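Long-range contacts in malonyl CoA-acyl carrier protein transacylase (Bartonella henselae, PDB 3QAT), which probably transfers malonyl groups from coenzyme A to acyl carrier protein, supplying the extender unit for fatty acid biosynthesis: residues T10-G15 against K285-L290; L99-A104 against V232-N237. All coordinates share one frame; numbering follows the deposited sequence.

Contact 1 (T10-G15 against K285-L290); sequences TFPGQG and KVLTGL
Leu287 reaches out of the first turn of helix 286-294 and sets a single methyl, CD1, against the chain where strand 6-11 gives way to a loop. The target is a peptide group more than a side chain: CD1 lies above the face of the Phe11-Pro12 peptide, 3.5 Å from Phe11 C and 3.6 Å from Pro12 N, close to the normal of that plane. Two torsions make this reach possible. CG stands anti to the carbonyl carbon of Leu287 (chi1 -58°), and CD1 then continues straight on, anti to CA (chi2 -179°), which makes it the leading tip. The base of the fork follows, with Leu287 CG 4.1 Å from Pro12 CA, while the proline ring flanks the methyl through CB, 4.2 Å from Leu287 CD1.

Thr10 completes the seat. Its side chain and that of Leu287 run past each other in opposite directions, leaving Thr10 OG1 3.8 Å from Leu287 CD1. This is a van der Waals approach; the hydroxyl has its hydrogen bond with Phe279 O on the adjacent strand. A looser touch closes the far end, where Val286 CG2 comes within 4.3 Å of Gly15 O. No hydrogen bond spans the two segments, and the example illustrates how a leucine can carry most of the contact between a helix and the end of a strand through van der Waals packing.

In the fold, strand 6-11 is an inner strand of the four-stranded parallel sheet, pairing with strands 93-96 and 275-281. Helix 286-294 follows strand 275-281, and OE2 of Glu280 near the end of that strand accepts a hydrogen bond from Leu287 N. Trp263 of helix 263-272 packs on both Thr10 and Leu287, whereas Phe11 points the other way, onto helices 62-82 and 100-107.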
loop_
_atom_site.group_PDB
_atom_site.type_symbol
_atom_site.label_atom_id
_atom_site.label_comp_id
_atom_site.label_asym_id
_atom_site.label_seq_id
_atom_site.Cartn_x
_atom_site.Cartn_y
_atom_site.Cartn_z
ATOM N N THR A 10 -2.602 -1.140 9.709
ATOM C CA THR A 10 -1.816 -1.137 8.470
ATOM C C THR A 10 -2.753 -1.425 7.306
ATOM O O THR A 10 -3.738 -2.164 7.458
ATOM C CB THR A 10 -0.653 -2.163 8.482
ATOM O OG1 THR A 10 -1.168 -3.493 8.590
ATOM C CG2 THR A 10 0.312 -1.891 9.665
ATOM N N PHE A 11 -2.459 -0.811 6.160
ATOM C CA PHE A 11 -3.380 -0.833 5.020
ATOM C C PHE A 11 -2.699 -1.400 3.800
ATOM O O PHE A 11 -1.638 -0.919 3.397
ATOM C CB PHE A 11 -3.868 0.618 4.771
ATOM C CG PHE A 11 -4.721 1.156 5.899
ATOM C CD1 PHE A 11 -4.133 1.663 7.073
ATOM C CD2 PHE A 11 -6.107 1.104 5.818
ATOM C CE1 PHE A 11 -4.947 2.151 8.127
ATOM C CE2 PHE A 11 -6.926 1.570 6.859
ATOM C CZ PHE A 11 -6.344 2.096 8.022
ATOM N N PRO A 12 -3.293 -2.443 3.206
ATOM C CA PRO A 12 -2.631 -3.125 2.107
ATOM C C PRO A 12 -2.595 -2.337 0.806
ATOM O O PRO A 12 -3.377 -1.375 0.607
ATOM C CB PRO A 12 -3.421 -4.427 1.945
ATOM C CG PRO A 12 -4.750 -4.169 2.528
ATOM C CD PRO A 12 -4.557 -3.092 3.601
ATOM N N GLY A 13 -1.675 -2.757 -0.058
ATOM C CA GLY A 13 -1.495 -2.114 -1.359
ATOM C C GLY A 13 -1.664 -3.072 -2.521
ATOM O O GLY A 13 -2.213 -4.168 -2.367
ATOM N N GLN A 14 -1.179 -2.630 -3.677
ATOM C CA GLN A 14 -1.355 -3.370 -4.937
ATOM C C GLN A 14 -0.918 -4.824 -4.769
ATOM O O GLN A 14 0.195 -5.099 -4.232
ATOM C CB GLN A 14 -0.511 -2.665 -5.990
ATOM C CG GLN A 14 -0.577 -3.315 -7.381
ATOM C CD GLN A 14 -1.802 -2.890 -8.197
ATOM O OE1 GLN A 14 -2.176 -1.718 -8.230
ATOM N NE2 GLN A 14 -2.396 -3.852 -8.910
ATOM N N GLY A 15 -1.776 -5.745 -5.208
ATOM C CA GLY A 15 -1.514 -7.162 -5.052
ATOM C C GLY A 15 -2.452 -7.793 -4.041
ATOM O O GLY A 15 -2.522 -9.032 -3.909
ATOM N N LYS A 285 -4.503 -11.040 3.175
ATOM C CA LYS A 285 -3.652 -11.310 4.333
ATOM C C LYS A 285 -2.186 -11.090 4.001
ATOM O O LYS A 285 -1.303 -11.638 4.673
ATOM C CB LYS A 285 -3.920 -12.711 4.926
ATOM C CG LYS A 285 -3.848 -13.813 3.952
ATOM C CD LYS A 285 -4.132 -15.165 4.633
ATOM C CE LYS A 285 -5.580 -15.333 5.028
ATOM N NZ LYS A 285 -5.741 -16.674 5.700
ATOM N N VAL A 286 -1.928 -10.259 2.981
ATOM C CA VAL A 286 -0.558 -10.039 2.512
ATOM C C VAL A 286 0.342 -9.367 3.575
ATOM O O VAL A 286 1.433 -9.883 3.878
ATOM C CB VAL A 286 -0.521 -9.222 1.203
ATOM C CG1 VAL A 286 0.942 -8.950 0.785
ATOM C CG2 VAL A 286 -1.255 -10.000 0.108
ATOM N N LEU A 287 -0.126 -8.260 4.162
ATOM C CA LEU A 287 0.719 -7.585 5.162
ATOM C C LEU A 287 0.896 -8.428 6.407
ATOM O O LEU A 287 1.973 -8.393 7.040
ATOM C CB LEU A 287 0.178 -6.189 5.538
ATOM C CG LEU A 287 0.047 -5.237 4.349
ATOM C CD1 LEU A 287 -0.478 -3.878 4.859
ATOM C CD2 LEU A 287 1.398 -5.052 3.631
ATOM N N THR A 288 -0.142 -9.179 6.776
ATOM C CA THR A 288 -0.080 -10.063 7.945
ATOM C C THR A 288 0.992 -11.141 7.747
ATOM O O THR A 288 1.756 -11.450 8.687
ATOM C CB THR A 288 -1.486 -10.632 8.218
ATOM O OG1 THR A 288 -2.362 -9.552 8.562
ATOM C CG2 THR A 288 -1.467 -11.658 9.384
ATOM N N GLY A 289 1.071 -11.686 6.529
ATOM C CA GLY A 289 2.119 -12.673 6.177
ATOM C C GLY A 289 3.515 -12.078 6.360
ATOM O O GLY A 289 4.399 -12.710 6.963
ATOM N N LEU A 290 3.701 -10.844 5.898
ATOM C CA LEU A 290 4.978 -10.158 6.065
ATOM C C LEU A 290 5.298 -9.900 7.545
ATOM O O LEU A 290 6.427 -10.117 7.968
ATOM C CB LEU A 290 5.012 -8.841 5.288
ATOM C CG LEU A 290 4.894 -8.919 3.772
ATOM C CD1 LEU A 290 4.786 -7.535 3.142
ATOM C CD2 LEU A 290 6.119 -9.661 3.191
#

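Contact 2 (L99-A104 against V232-N237); sequences LGEYSA and VPLIAN
Glu101 meets Asn237 as one flat group laid on another, carboxylate over amide with their planes only 5° apart. Its CB points from the helix at 232-237, and beyond it the chain is extended. CG passes 3.5 Å from Asn237 OD1; next, CD settles 3.3 Å from Asn237 CG, the heart of the stack. Both oxygens lie over the amide, OE1 3.6 Å from Asn237 OD1, and OE2 in addition accepts a hydrogen bond from Asn237 N at 2.7 Å, fairly straight (159°) but arriving from 37° above the carboxylate plane. A water also links OE2 to Ile235 O, so the buried carboxylate holds this part of the chain once directly and once through the water. Beneath the polar end, Leu234 divides its methyls: CD2 lies 4.1 Å from Glu101 OE2, and CD1 packs 3.8 Å from Ala104 CB, one helical turn on.

Asn237 is itself tied to the probable nucleophile elbow, its OD1 accepting from Ser98 N and Gln256 NE2 and its ND2 donating to Gly96 O. Through Glu101 and Ala104, helix 100-107 is joined to strand 234-235 and the residues after it, with Val94 of strand 93-96 touching Ala104 and Leu234, and helix 246-258 packing against Glu101.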
loop_
_atom_site.group_PDB
_atom_site.type_symbol
_atom_site.label_atom_id
_atom_site.label_comp_id
_atom_site.label_asym_id
_atom_site.label_seq_id
_atom_site.Cartn_x
_atom_site.Cartn_y
_atom_site.Cartn_z
ATOM N N LEU A 99 -0.090 2.536 -2.078
ATOM C CA LEU A 99 -1.423 3.122 -2.155
ATOM C C LEU A 99 -2.067 3.134 -0.745
ATOM O O LEU A 99 -2.894 3.985 -0.423
ATOM C CB LEU A 99 -2.302 2.360 -3.160
ATOM C CG LEU A 99 -2.885 1.022 -2.693
ATOM C CD1 LEU A 99 -4.199 1.122 -1.935
ATOM C CD2 LEU A 99 -3.077 0.123 -3.934
ATOM N N GLY A 100 -1.684 2.157 0.082
ATOM C CA GLY A 100 -2.218 2.047 1.441
ATOM C C GLY A 100 -1.917 3.264 2.327
ATOM O O GLY A 100 -2.595 3.455 3.324
ATOM N N GLU A 101 -0.910 4.076 1.974
ATOM C CA GLU A 101 -0.678 5.325 2.733
ATOM C C GLU A 101 -1.894 6.259 2.620
ATOM O O GLU A 101 -2.241 6.957 3.585
ATOM C CB GLU A 101 0.570 6.057 2.242
ATOM C CG GLU A 101 1.838 5.234 2.295
ATOM C CD GLU A 101 3.083 6.106 2.504
ATOM O OE1 GLU A 101 3.557 6.806 1.548
ATOM O OE2 GLU A 101 3.578 6.081 3.627
ATOM N N TYR A 102 -2.549 6.259 1.456
ATOM C CA TYR A 102 -3.734 7.063 1.243
ATOM C C TYR A 102 -4.912 6.532 2.022
ATOM O O TYR A 102 -5.649 7.297 2.631
ATOM C CB TYR A 102 -4.082 7.203 -0.259
ATOM C CG TYR A 102 -2.995 7.899 -1.046
ATOM C CD1 TYR A 102 -3.104 9.267 -1.382
ATOM C CD2 TYR A 102 -1.826 7.218 -1.406
ATOM C CE1 TYR A 102 -2.089 9.937 -2.061
ATOM C CE2 TYR A 102 -0.792 7.886 -2.113
ATOM C CZ TYR A 102 -0.941 9.246 -2.417
ATOM O OH TYR A 102 0.054 9.910 -3.094
ATOM N N SER A 103 -5.074 5.202 2.033
ATOM C CA SER A 103 -6.113 4.608 2.878
ATOM C C SER A 103 -5.910 4.965 4.350
ATOM O O SER A 103 -6.857 5.310 5.042
ATOM C CB SER A 103 -6.098 3.090 2.738
ATOM O OG SER A 103 -6.127 2.744 1.353
ATOM N N ALA A 104 -4.665 4.884 4.791
ATOM C CA ALA A 104 -4.288 5.212 6.179
ATOM C C ALA A 104 -4.620 6.675 6.505
ATOM O O ALA A 104 -5.197 6.981 7.558
ATOM C CB ALA A 104 -2.817 4.935 6.353
ATOM N N VAL A 232 -3.943 10.447 14.273
ATOM C CA VAL A 232 -2.803 9.683 14.819
ATOM C C VAL A 232 -1.723 9.682 13.738
ATOM O O VAL A 232 -2.061 9.844 12.570
ATOM C CB VAL A 232 -3.176 8.252 15.286
ATOM C CG1 VAL A 232 -4.346 8.286 16.275
ATOM C CG2 VAL A 232 -3.493 7.330 14.129
ATOM N N PRO A 233 -0.434 9.537 14.115
ATOM C CA PRO A 233 0.599 9.742 13.109
ATOM C C PRO A 233 0.656 8.645 12.056
ATOM O O PRO A 233 0.348 7.482 12.340
ATOM C CB PRO A 233 1.909 9.715 13.919
ATOM C CG PRO A 233 1.507 10.007 15.335
ATOM C CD PRO A 233 0.144 9.400 15.479
ATOM N N LEU A 234 1.077 9.058 10.868
ATOM C CA LEU A 234 1.385 8.116 9.799
ATOM C C LEU A 234 2.866 7.719 9.839
ATOM O O LEU A 234 3.750 8.600 9.827
ATOM C CB LEU A 234 1.081 8.810 8.474
ATOM C CG LEU A 234 1.440 7.983 7.226
ATOM C CD1 LEU A 234 0.376 6.914 6.942
ATOM C CD2 LEU A 234 1.684 8.891 6.006
ATOM N N ILE A 235 3.159 6.412 9.827
ATOM C CA ILE A 235 4.557 6.006 9.706
ATOM C C ILE A 235 4.844 5.901 8.196
ATOM O O ILE A 235 4.499 4.906 7.558
ATOM C CB ILE A 235 4.851 4.657 10.404
ATOM C CG1 ILE A 235 4.264 4.618 11.816
ATOM C CG2 ILE A 235 6.386 4.385 10.409
ATOM C CD1 ILE A 235 4.678 5.806 12.740
ATOM N N ALA A 236 5.419 6.951 7.630
ATOM C CA ALA A 236 5.534 7.088 6.177
ATOM C C ALA A 236 6.505 6.100 5.572
ATOM O O ALA A 236 7.548 5.795 6.143
ATOM C CB ALA A 236 5.926 8.528 5.783
ATOM N N ASN A 237 6.175 5.625 4.370
ATOM C CA ASN A 237 7.018 4.670 3.657
ATOM C C ASN A 237 8.451 5.178 3.416
ATOM O O ASN A 237 9.381 4.371 3.357
ATOM C CB ASN A 237 6.438 4.365 2.250
ATOM C CG ASN A 237 5.171 3.522 2.236
ATOM O OD1 ASN A 237 4.606 3.365 1.161
ATOM N ND2 ASN A 237 4.772 2.918 3.351
HETATM O O HOH W 1 2.551 4.533 5.603
#

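In the fold
The two contacts lie about 13 Å apart, centre to centre, and contact 2 falls within the span of chain that contact 1 closes. They also touch directly: Phe11 CD1 packs 3.6 Å from Ala104 CB, and Gln14 N comes within 3.4 Å of Leu99 CD2. Strands 6-11 and 93-96, adjacent in the parallel sheet, thus end in two loops that face each other. By analogy with other malonyltransferases, Ser98 of the GxSxG pattern is probably the acylated nucleophile, and the backbone amides of Gln14 and Leu99 probably form the oxyanion hole. In contact 1 Leu287 packs against the chain leading into one loop, while Asn237 of contact 2 is hydrogen-bonded to the elbow of the other.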